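Local coordinates for glycosyl hydrolase family 62 protein (Coprinopsis cinerea, PDB 5B6T) that probably releases alpha-L-arabinofuranosyl side groups from arabinoxylan as a family 62 glycoside hydrolase, at residues A[27-32]-A[304-309]; A[143-148]-A[154-159]; A[194-199]-A[263-268]; A[212-215]-A[221-224]. One frame throughout, in Å; residues are numbered along the deposited sequence.

In the fold
The four contacts sample a five-bladed propeller at different levels. Contact 3 lies nearest the centre of the chain, where contacts between blades give way to water and a calcium ion; contact 1 is also a meeting of two blades, but a greasier one, and shares a sheet with contact 3 through residues 304-309 and 266-268. Contacts 2 and 4 each join consecutive antiparallel strands of one blade, and backbone hydrogen bonds dominate there. All are largely buried, although contact 4 reaches partly exposed residues at I215 and R221. Contact 3 adjoins contact 4 through neighbouring strands 195-202 and 207-215, and E213 of contact 4 holds S264 and H265 of contact 3 through its carboxylate.

Contact 1: A[27-32]-A[304-309]; sequences KDPSVV and WKLGLL
The side chain of K27 leaves the backbone with CG beside the backbone N (chi1 -64°) and then bends at chi3 (73°), which lays its CD and CE over the indole of W304. CE comes to 3.5 Å from CD1 of W304 and stands 3.8 Å from the centroid of the five-membered ring, only 25° off its normal, a CH-pi contact on one face. Beyond the ring the ammonium turns to polar partners: K27 NZ hydrogen-bonds Y299 OH and a bound glycerol, and gives a 2.9 Å bond to a water that also accepts a weak one from W304 NE1. The contact joins two blades of a five-bladed beta-propeller, the fold of family 62: residues 29-32 lie on strand 25-34, the first strand of its blade, and residues 305-309 on a strand that pairs with 7-9, so that both chain ends share one blade and close the ring. Next along the strands the interface is apolar. P29 and L306 run antiparallel alongside each other, CD2 of L306 lying 3.8 Å from P29 CD and CD1 of L306 lying 3.9 Å from P29 CB. Q289 of strand 285-290 packs beside both K27 and W304.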
# COMPACT_ATOMS: atom_id res chain seq x y z
N LYS A 27 0.25 5.58 -8.80
CA LYS A 27 -0.65 4.76 -8.00
C LYS A 27 0.06 4.01 -6.87
O LYS A 27 1.27 3.84 -6.86
CB LYS A 27 -1.31 3.72 -8.91
CG LYS A 27 -2.20 4.31 -9.99
CD LYS A 27 -2.99 3.22 -10.69
CE LYS A 27 -4.10 2.69 -9.81
NZ LYS A 27 -4.70 1.47 -10.40
N ASP A 28 -0.74 3.55 -5.92
CA ASP A 28 -0.35 2.50 -4.99
C ASP A 28 0.93 2.81 -4.20
O ASP A 28 1.83 1.96 -4.12
CB ASP A 28 -0.15 1.17 -5.75
CG ASP A 28 -1.22 0.87 -6.78
OD1 ASP A 28 -2.39 1.15 -6.51
OD2 ASP A 28 -0.83 0.33 -7.86
N PRO A 29 1.03 4.01 -3.58
CA PRO A 29 2.32 4.42 -3.05
C PRO A 29 2.77 3.68 -1.81
O PRO A 29 1.95 3.33 -0.95
CB PRO A 29 2.09 5.91 -2.69
CG PRO A 29 0.61 6.00 -2.45
CD PRO A 29 0.01 5.07 -3.45
N SER A 30 4.09 3.51 -1.70
CA SER A 30 4.74 3.12 -0.48
C SER A 30 5.72 4.23 -0.07
O SER A 30 6.34 4.85 -0.92
CB SER A 30 5.51 1.81 -0.69
OG SER A 30 5.97 1.29 0.55
N VAL A 31 5.87 4.46 1.23
CA VAL A 31 6.62 5.62 1.68
C VAL A 31 7.36 5.43 2.99
O VAL A 31 6.82 4.92 3.96
CB VAL A 31 5.72 6.87 1.77
CG1 VAL A 31 4.50 6.64 2.66
CG2 VAL A 31 6.51 8.10 2.18
N VAL A 32 8.62 5.88 2.96
CA VAL A 32 9.45 5.99 4.17
C VAL A 32 10.22 7.30 4.16
O VAL A 32 10.56 7.83 3.10
CB VAL A 32 10.45 4.82 4.34
CG1 VAL A 32 9.71 3.52 4.57
CG2 VAL A 32 11.41 4.68 3.17
N TRP A 304 -5.09 8.80 -11.88
CA TRP A 304 -4.76 8.78 -10.43
C TRP A 304 -3.58 9.69 -10.13
O TRP A 304 -2.60 9.71 -10.87
CB TRP A 304 -4.44 7.37 -9.94
CG TRP A 304 -5.57 6.40 -10.06
CD1 TRP A 304 -5.76 5.52 -11.06
CD2 TRP A 304 -6.64 6.21 -9.14
NE1 TRP A 304 -6.87 4.77 -10.83
CE2 TRP A 304 -7.45 5.18 -9.65
CE3 TRP A 304 -7.01 6.81 -7.94
CZ2 TRP A 304 -8.62 4.75 -9.02
CZ3 TRP A 304 -8.16 6.36 -7.28
CH2 TRP A 304 -8.96 5.35 -7.82
N LYS A 305 -3.69 10.40 -9.00
CA LYS A 305 -2.61 11.25 -8.47
C LYS A 305 -2.53 10.99 -6.98
O LYS A 305 -3.49 10.54 -6.37
CB LYS A 305 -2.89 12.74 -8.77
CG LYS A 305 -3.08 12.99 -10.27
CD LYS A 305 -3.43 14.41 -10.61
CE LYS A 305 -4.05 14.51 -11.98
NZ LYS A 305 -3.21 13.99 -13.10
N LEU A 306 -1.37 11.28 -6.40
CA LEU A 306 -1.15 11.06 -4.97
C LEU A 306 -1.43 12.34 -4.20
O LEU A 306 -0.96 13.42 -4.59
CB LEU A 306 0.29 10.60 -4.71
CG LEU A 306 0.80 9.41 -5.55
CD1 LEU A 306 2.17 8.98 -5.08
CD2 LEU A 306 -0.18 8.25 -5.53
N GLY A 307 -2.14 12.20 -3.09
CA GLY A 307 -2.33 13.24 -2.09
C GLY A 307 -2.05 12.75 -0.69
O GLY A 307 -1.71 11.56 -0.48
N LEU A 308 -2.16 13.66 0.28
CA LEU A 308 -1.80 13.33 1.65
C LEU A 308 -2.91 13.77 2.59
O LEU A 308 -3.28 14.95 2.57
CB LEU A 308 -0.53 14.06 2.04
CG LEU A 308 0.08 13.70 3.39
CD1 LEU A 308 0.54 12.25 3.41
CD2 LEU A 308 1.26 14.60 3.73
N LEU A 309 -3.42 12.82 3.36
CA LEU A 309 -4.38 13.10 4.42
C LEU A 309 -3.62 13.34 5.71
O LEU A 309 -2.75 12.57 6.04
CB LEU A 309 -5.31 11.91 4.63
CG LEU A 309 -6.11 11.36 3.47
CD1 LEU A 309 -7.03 10.26 3.94
CD2 LEU A 309 -6.93 12.45 2.80
O HOH W 1 -5.74 2.71 -12.75

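Contact 2: A[143-148]-A[154-159]; sequences DMWVIC and HLFSSD
W145 O takes two donors from the facing strand: a nearly straight 2.7 Å hydrogen bond from F156 N, with an angle of 172° at the hydrogen, and a longer CA-H...O contact from L155. W145 N returns a bond to F156 O, and the I147-H154 pair repeats the exchange, H154 N reaching I147 O at 2.8 Å. The large side chains gather on one face of the sheet. There I147, with CG1 anti to the backbone N (chi1 177°), has CG2 turned across the strands to lie 3.8 Å from CE1 at the rim of the F156 ring, while F156 CD1 sits at the edge of the W145 indole. The polar ends of this face are held from outside, W145 NE1 by V199 O and H154 ND1 by R166. V146 and L155 occupy the other face, their methyls CG2 and CD1 meeting at 3.8 Å, and further along M144 SD rests 3.5 Å from S157 CB. Past the last pair, a water donates to D143 O at 2.8 Å and hydrogen-bonds S158 OG. The C148-C153 disulfide joins the two strands beside the turn, completing an antiparallel beta-hairpin that makes up the first two strands of a four-stranded propeller blade.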
# COMPACT_ATOMS: atom_id res chain seq x y z
N ASP A 143 -1.45 -6.84 -4.49
CA ASP A 143 -1.27 -6.02 -3.27
C ASP A 143 -0.63 -6.79 -2.13
O ASP A 143 -1.26 -7.09 -1.09
CB ASP A 143 -2.59 -5.33 -2.90
CG ASP A 143 -3.11 -4.46 -4.02
OD1 ASP A 143 -2.30 -4.05 -4.87
OD2 ASP A 143 -4.32 -4.14 -4.06
N MET A 144 0.63 -7.11 -2.37
CA MET A 144 1.44 -7.95 -1.50
C MET A 144 2.01 -7.11 -0.37
O MET A 144 2.61 -6.05 -0.63
CB MET A 144 2.59 -8.55 -2.32
CG MET A 144 2.16 -9.15 -3.65
SD MET A 144 1.02 -10.52 -3.45
CE MET A 144 0.53 -10.78 -5.16
N TRP A 145 1.85 -7.59 0.86
CA TRP A 145 2.26 -6.82 2.04
C TRP A 145 2.92 -7.70 3.09
O TRP A 145 2.30 -8.68 3.56
CB TRP A 145 1.03 -6.12 2.63
CG TRP A 145 1.34 -5.29 3.83
CD1 TRP A 145 1.44 -5.72 5.14
CD2 TRP A 145 1.56 -3.89 3.86
NE1 TRP A 145 1.75 -4.67 5.94
CE2 TRP A 145 1.82 -3.53 5.20
CE3 TRP A 145 1.57 -2.90 2.89
CZ2 TRP A 145 2.11 -2.20 5.57
CZ3 TRP A 145 1.87 -1.61 3.26
CH2 TRP A 145 2.11 -1.27 4.59
N VAL A 146 4.14 -7.34 3.49
CA VAL A 146 4.88 -8.02 4.54
C VAL A 146 4.83 -7.23 5.84
O VAL A 146 4.99 -6.02 5.86
CB VAL A 146 6.36 -8.24 4.12
CG1 VAL A 146 7.21 -8.71 5.30
CG2 VAL A 146 6.47 -9.19 2.94
N ILE A 147 4.64 -7.96 6.94
CA ILE A 147 4.87 -7.43 8.30
C ILE A 147 5.43 -8.57 9.14
O ILE A 147 4.94 -9.71 9.08
CB ILE A 147 3.61 -6.78 8.92
CG1 ILE A 147 3.88 -6.33 10.35
CG2 ILE A 147 2.37 -7.68 8.85
CD1 ILE A 147 2.80 -5.46 10.94
N CYS A 148 6.44 -8.25 9.95
CA CYS A 148 7.09 -9.21 10.83
C CYS A 148 6.94 -8.79 12.28
O CYS A 148 6.88 -7.60 12.59
CB CYS A 148 8.58 -9.32 10.51
SG CYS A 148 8.91 -9.57 8.75
N HIS A 154 4.98 -12.30 8.03
CA HIS A 154 3.68 -12.56 7.42
C HIS A 154 3.61 -11.90 6.06
O HIS A 154 4.08 -10.77 5.89
CB HIS A 154 2.53 -12.04 8.32
CG HIS A 154 2.55 -12.63 9.70
ND1 HIS A 154 1.78 -13.71 10.06
CD2 HIS A 154 3.26 -12.29 10.80
CE1 HIS A 154 2.02 -14.02 11.32
NE2 HIS A 154 2.90 -13.16 11.80
N LEU A 155 2.98 -12.59 5.12
CA LEU A 155 2.80 -12.07 3.78
C LEU A 155 1.31 -12.08 3.45
O LEU A 155 0.68 -13.16 3.34
CB LEU A 155 3.62 -12.91 2.79
CG LEU A 155 3.43 -12.57 1.30
CD1 LEU A 155 3.82 -11.13 0.98
CD2 LEU A 155 4.21 -13.52 0.41
N PHE A 156 0.75 -10.89 3.34
CA PHE A 156 -0.65 -10.72 3.00
C PHE A 156 -0.81 -10.43 1.52
O PHE A 156 0.04 -9.82 0.88
CB PHE A 156 -1.26 -9.54 3.78
CG PHE A 156 -1.39 -9.78 5.26
CD1 PHE A 156 -0.32 -9.57 6.16
CD2 PHE A 156 -2.60 -10.21 5.77
CE1 PHE A 156 -0.50 -9.79 7.52
CE2 PHE A 156 -2.76 -10.41 7.12
CZ PHE A 156 -1.72 -10.20 7.99
N SER A 157 -1.96 -10.81 0.98
CA SER A 157 -2.31 -10.53 -0.39
C SER A 157 -3.84 -10.62 -0.57
O SER A 157 -4.55 -11.22 0.25
CB SER A 157 -1.55 -11.49 -1.33
OG SER A 157 -2.00 -12.83 -1.21
N SER A 158 -4.31 -10.03 -1.66
CA SER A 158 -5.71 -9.99 -2.02
C SER A 158 -6.00 -10.64 -3.37
O SER A 158 -5.11 -10.86 -4.16
CB SER A 158 -6.16 -8.52 -2.08
OG SER A 158 -6.07 -7.95 -0.80
N ASP A 159 -7.29 -10.93 -3.64
CA ASP A 159 -7.64 -11.49 -4.93
C ASP A 159 -8.68 -10.70 -5.71
O ASP A 159 -9.19 -11.19 -6.71
CB ASP A 159 -8.07 -12.96 -4.80
CG ASP A 159 -9.27 -13.17 -3.90
OD1 ASP A 159 -9.88 -12.19 -3.42
OD2 ASP A 159 -9.64 -14.35 -3.74
O HOH W 2 -3.81 -6.60 -0.02

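Contact 3: A[194-199]-A[263-268]; sequences FEAANV and ISHGEL. With CA (calcium ion), chain D.
The backbones of A196 and H265 pass with their CA atoms 5.5 Å apart, yet no backbone hydrogen bond joins the segments; strands 195-202 and 266-268 belong to different sheets, and the chain turns a corner at H265. What crosses the gap is side chain and water. The methyl of A196 lies over one face of the H265 imidazole, nearer its rim, CB being 3.7 Å from the ring centroid and 22° off its normal, a CH-pi contact that gives the ring a floor. Thus backed, H265 turns NE2 to the calcium ion at 2.2 Å. It is the one protein ligand: five waters complete an octahedron, and two of them lie at the edge of the imidazole, in its plane. The water across the metal from NE2 can donate to E267 OE2 at 2.9 Å, giving E267 a second-shell place. Another metal-bound water lies 3.0 Å from A197 O, so strand 195-202 too meets the ion through solvent. N198 makes the direct polar link, its ND2 giving a 3.0 Å bond to G266 O that is fairly straight (161°) and close to the amide plane, while OD1 is held by Y286 OH. A further water sits between A196 O and G266 O, 2.8 Å from the former. Around this core, W145 of strand 142-148 packs against N198 and E267, S30 of strand 25-34 hydrogen-bonds E267 OE2, and R270 forms a salt bridge with E267 OE1, so that strands of two further blades close round the site.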
# COMPACT_ATOMS: atom_id res chain seq x y z
N PHE A 194 -11.99 -5.47 -0.92
CA PHE A 194 -11.63 -5.56 -2.33
C PHE A 194 -10.14 -5.75 -2.58
O PHE A 194 -9.73 -6.74 -3.18
CB PHE A 194 -12.19 -4.39 -3.11
CG PHE A 194 -12.11 -4.58 -4.60
CD1 PHE A 194 -12.84 -5.59 -5.22
CD2 PHE A 194 -11.34 -3.76 -5.38
CE1 PHE A 194 -12.74 -5.79 -6.59
CE2 PHE A 194 -11.26 -3.94 -6.75
CZ PHE A 194 -11.95 -4.96 -7.36
N GLU A 195 -9.31 -4.81 -2.15
CA GLU A 195 -7.86 -4.97 -2.35
C GLU A 195 -7.11 -4.00 -1.44
O GLU A 195 -7.71 -3.40 -0.54
CB GLU A 195 -7.52 -4.71 -3.83
CG GLU A 195 -7.88 -3.32 -4.32
CD GLU A 195 -7.83 -3.13 -5.83
OE1 GLU A 195 -7.48 -4.03 -6.60
OE2 GLU A 195 -8.12 -2.01 -6.32
N ALA A 196 -5.79 -3.93 -1.60
CA ALA A 196 -4.96 -2.88 -1.01
C ALA A 196 -4.99 -2.91 0.51
O ALA A 196 -5.23 -1.89 1.17
CB ALA A 196 -5.35 -1.52 -1.54
N ALA A 197 -4.58 -4.03 1.07
CA ALA A 197 -4.35 -4.12 2.51
C ALA A 197 -3.13 -3.30 2.98
O ALA A 197 -2.16 -3.15 2.27
CB ALA A 197 -4.18 -5.57 2.95
N ASN A 198 -3.25 -2.75 4.19
CA ASN A 198 -2.10 -2.33 5.00
C ASN A 198 -2.22 -2.99 6.35
O ASN A 198 -3.33 -3.12 6.90
CB ASN A 198 -2.04 -0.81 5.27
CG ASN A 198 -2.10 0.06 4.02
OD1 ASN A 198 -3.09 0.75 3.82
ND2 ASN A 198 -1.02 0.10 3.26
N VAL A 199 -1.09 -3.43 6.88
CA VAL A 199 -1.03 -4.01 8.22
C VAL A 199 0.15 -3.42 8.98
O VAL A 199 1.28 -3.46 8.53
CB VAL A 199 -0.96 -5.55 8.20
CG1 VAL A 199 -1.19 -6.09 9.61
CG2 VAL A 199 -1.97 -6.10 7.23
N ILE A 263 -11.01 7.62 -2.08
CA ILE A 263 -9.82 7.50 -1.24
C ILE A 263 -9.35 6.07 -1.44
O ILE A 263 -9.99 5.12 -0.98
CB ILE A 263 -10.09 7.77 0.27
CG1 ILE A 263 -10.85 9.08 0.46
CG2 ILE A 263 -8.78 7.76 1.02
CD1 ILE A 263 -10.15 10.35 -0.01
N SER A 264 -8.26 5.94 -2.19
CA SER A 264 -7.84 4.64 -2.68
C SER A 264 -6.35 4.35 -2.36
O SER A 264 -5.62 5.24 -1.89
CB SER A 264 -8.21 4.57 -4.18
OG SER A 264 -7.84 3.37 -4.84
N HIS A 265 -5.96 3.09 -2.62
CA HIS A 265 -4.66 2.47 -2.34
C HIS A 265 -3.57 3.39 -1.84
O HIS A 265 -3.01 4.15 -2.61
CB HIS A 265 -4.17 1.73 -3.58
CG HIS A 265 -3.09 0.75 -3.29
ND1 HIS A 265 -3.01 -0.49 -3.88
CD2 HIS A 265 -2.08 0.81 -2.40
CE1 HIS A 265 -1.98 -1.14 -3.39
NE2 HIS A 265 -1.39 -0.37 -2.49
N GLY A 266 -3.32 3.34 -0.54
CA GLY A 266 -2.37 4.21 0.10
C GLY A 266 -1.50 3.54 1.15
O GLY A 266 -1.40 2.30 1.24
N GLU A 267 -0.84 4.38 1.97
CA GLU A 267 0.02 3.93 3.07
C GLU A 267 0.08 5.01 4.12
O GLU A 267 0.11 6.22 3.77
CB GLU A 267 1.46 3.61 2.62
CG GLU A 267 1.75 2.10 2.48
CD GLU A 267 3.19 1.76 2.22
OE1 GLU A 267 4.06 2.46 2.77
OE2 GLU A 267 3.46 0.80 1.45
N LEU A 268 0.16 4.59 5.38
CA LEU A 268 0.35 5.51 6.49
C LEU A 268 1.83 5.88 6.61
O LEU A 268 2.74 5.07 6.34
CB LEU A 268 -0.10 4.93 7.84
CG LEU A 268 -1.62 4.88 8.13
CD1 LEU A 268 -1.87 4.06 9.40
CD2 LEU A 268 -2.20 6.28 8.31
CA CA D . 0.30 -0.82 -1.22
O HOH W 3 -3.54 0.29 0.82
O HOH W 4 -1.09 -1.05 0.39
O HOH W 5 2.02 -1.13 -0.10
O HOH W 6 0.21 -2.84 -1.63
O HOH W 7 0.32 1.19 -0.65
O HOH W 8 1.62 -0.42 -2.90

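Contact 4: A[212-215]-A[221-224]; sequences HEAI and RWFR
E213 and R221 meet across an antiparallel beta-hairpin, two adjacent strands of one propeller blade, with their flat ends well out of parallel: the carboxylate and guanidinium planes stand 54° apart. R221 NH1 comes down on E213 OE2 from above the carboxylate plane, 64° out of it, in a 2.8 Å salt bridge. The bend of R221 at chi2 carries the guanidinium back over E213, and CB, CG and CD of R221 all lie close to OE2. The bridge is part of a hydrogen-bonded network: OE2 also accepts from S264 OG, OE1 from H265 N, and NH1 pairs with E195 OE2 as well. I215 runs beside R221 in the same direction and lays CG1 over one face of the guanidinium, 3.7 Å from NE. On that same side of the hairpin the phenyl ring of F223 is set against the stem of E213: CG of E213 stands over one face, and CB lies 3.8 Å from CE2 of F223. On the other side W222 has its CG between the backbone N and the carbonyl carbon (chi1 66°), and the indole consequently lies back across the hairpin under A214. The methyl of A214 sits over the ring face, near its rim, only 3.3 Å from NE1, and R224 CG covers the same face further along. The end of R224 leads away from the other strand, its guanidinium reaching R192 O and D240. Backbone bonds link H212 with R224 and A214 with W222. At the edge of the indole, in its plane, a water accepts a 3.0 Å bond from W222 NE1 and gives a weak one to I215 O.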
# COMPACT_ATOMS: atom_id res chain seq x y z
N HIS A 212 -8.05 -1.83 4.73
CA HIS A 212 -8.32 -2.56 3.49
C HIS A 212 -9.27 -1.70 2.66
O HIS A 212 -10.21 -1.12 3.20
CB HIS A 212 -8.97 -3.93 3.82
CG HIS A 212 -8.83 -4.97 2.77
ND1 HIS A 212 -9.48 -4.92 1.55
CD2 HIS A 212 -8.14 -6.13 2.79
CE1 HIS A 212 -9.16 -6.00 0.85
NE2 HIS A 212 -8.37 -6.76 1.59
N GLU A 213 -9.01 -1.62 1.35
CA GLU A 213 -9.83 -0.86 0.42
C GLU A 213 -11.13 -1.59 0.08
O GLU A 213 -11.16 -2.84 -0.00
CB GLU A 213 -9.07 -0.55 -0.87
CG GLU A 213 -9.71 0.54 -1.69
CD GLU A 213 -8.89 0.98 -2.90
OE1 GLU A 213 -7.65 0.78 -2.91
OE2 GLU A 213 -9.52 1.58 -3.82
N ALA A 214 -12.18 -0.80 -0.11
CA ALA A 214 -13.51 -1.26 -0.46
C ALA A 214 -14.07 -0.34 -1.53
O ALA A 214 -13.58 0.76 -1.74
CB ALA A 214 -14.41 -1.22 0.77
N ILE A 215 -15.08 -0.83 -2.23
CA ILE A 215 -15.83 -0.06 -3.21
C ILE A 215 -17.22 0.11 -2.61
O ILE A 215 -17.95 -0.87 -2.44
CB ILE A 215 -15.93 -0.81 -4.55
CG1 ILE A 215 -14.54 -1.17 -5.09
CG2 ILE A 215 -16.74 -0.03 -5.57
CD1 ILE A 215 -14.59 -2.07 -6.30
N ARG A 221 -14.16 4.52 -3.95
CA ARG A 221 -13.19 3.82 -3.11
C ARG A 221 -13.13 4.45 -1.73
O ARG A 221 -13.26 5.68 -1.54
CB ARG A 221 -11.79 3.85 -3.75
CG ARG A 221 -11.73 3.29 -5.17
CD ARG A 221 -12.39 1.93 -5.25
NE ARG A 221 -12.23 1.29 -6.55
CZ ARG A 221 -11.32 0.36 -6.84
NH1 ARG A 221 -10.40 -0.03 -5.97
NH2 ARG A 221 -11.34 -0.18 -8.08
N TRP A 222 -12.91 3.58 -0.76
CA TRP A 222 -12.77 3.97 0.64
C TRP A 222 -12.03 2.91 1.42
O TRP A 222 -11.82 1.81 0.91
CB TRP A 222 -14.13 4.27 1.27
CG TRP A 222 -15.08 3.09 1.42
CD1 TRP A 222 -15.64 2.35 0.42
CD2 TRP A 222 -15.57 2.55 2.65
NE1 TRP A 222 -16.46 1.39 0.97
CE2 TRP A 222 -16.42 1.47 2.33
CE3 TRP A 222 -15.38 2.87 4.00
CZ2 TRP A 222 -17.08 0.72 3.30
CZ3 TRP A 222 -16.02 2.14 4.96
CH2 TRP A 222 -16.87 1.08 4.61
N PHE A 223 -11.66 3.22 2.66
CA PHE A 223 -10.96 2.30 3.55
C PHE A 223 -11.72 1.93 4.79
O PHE A 223 -12.29 2.79 5.46
CB PHE A 223 -9.56 2.84 3.96
CG PHE A 223 -8.57 2.69 2.87
CD1 PHE A 223 -8.45 3.67 1.87
CD2 PHE A 223 -7.86 1.52 2.75
CE1 PHE A 223 -7.57 3.49 0.83
CE2 PHE A 223 -6.99 1.33 1.69
CZ PHE A 223 -6.87 2.31 0.72
N ARG A 224 -11.66 0.63 5.10
CA ARG A 224 -12.13 0.07 6.35
C ARG A 224 -10.97 -0.27 7.23
O ARG A 224 -9.86 -0.46 6.74
CB ARG A 224 -12.98 -1.18 6.07
CG ARG A 224 -14.20 -0.89 5.19
CD ARG A 224 -14.97 -2.12 4.80
NE ARG A 224 -15.64 -2.76 5.93
CZ ARG A 224 -15.91 -4.07 6.02
NH1 ARG A 224 -15.58 -4.90 5.03
NH2 ARG A 224 -16.51 -4.55 7.10
O HOH W 9 -17.81 -1.21 0.40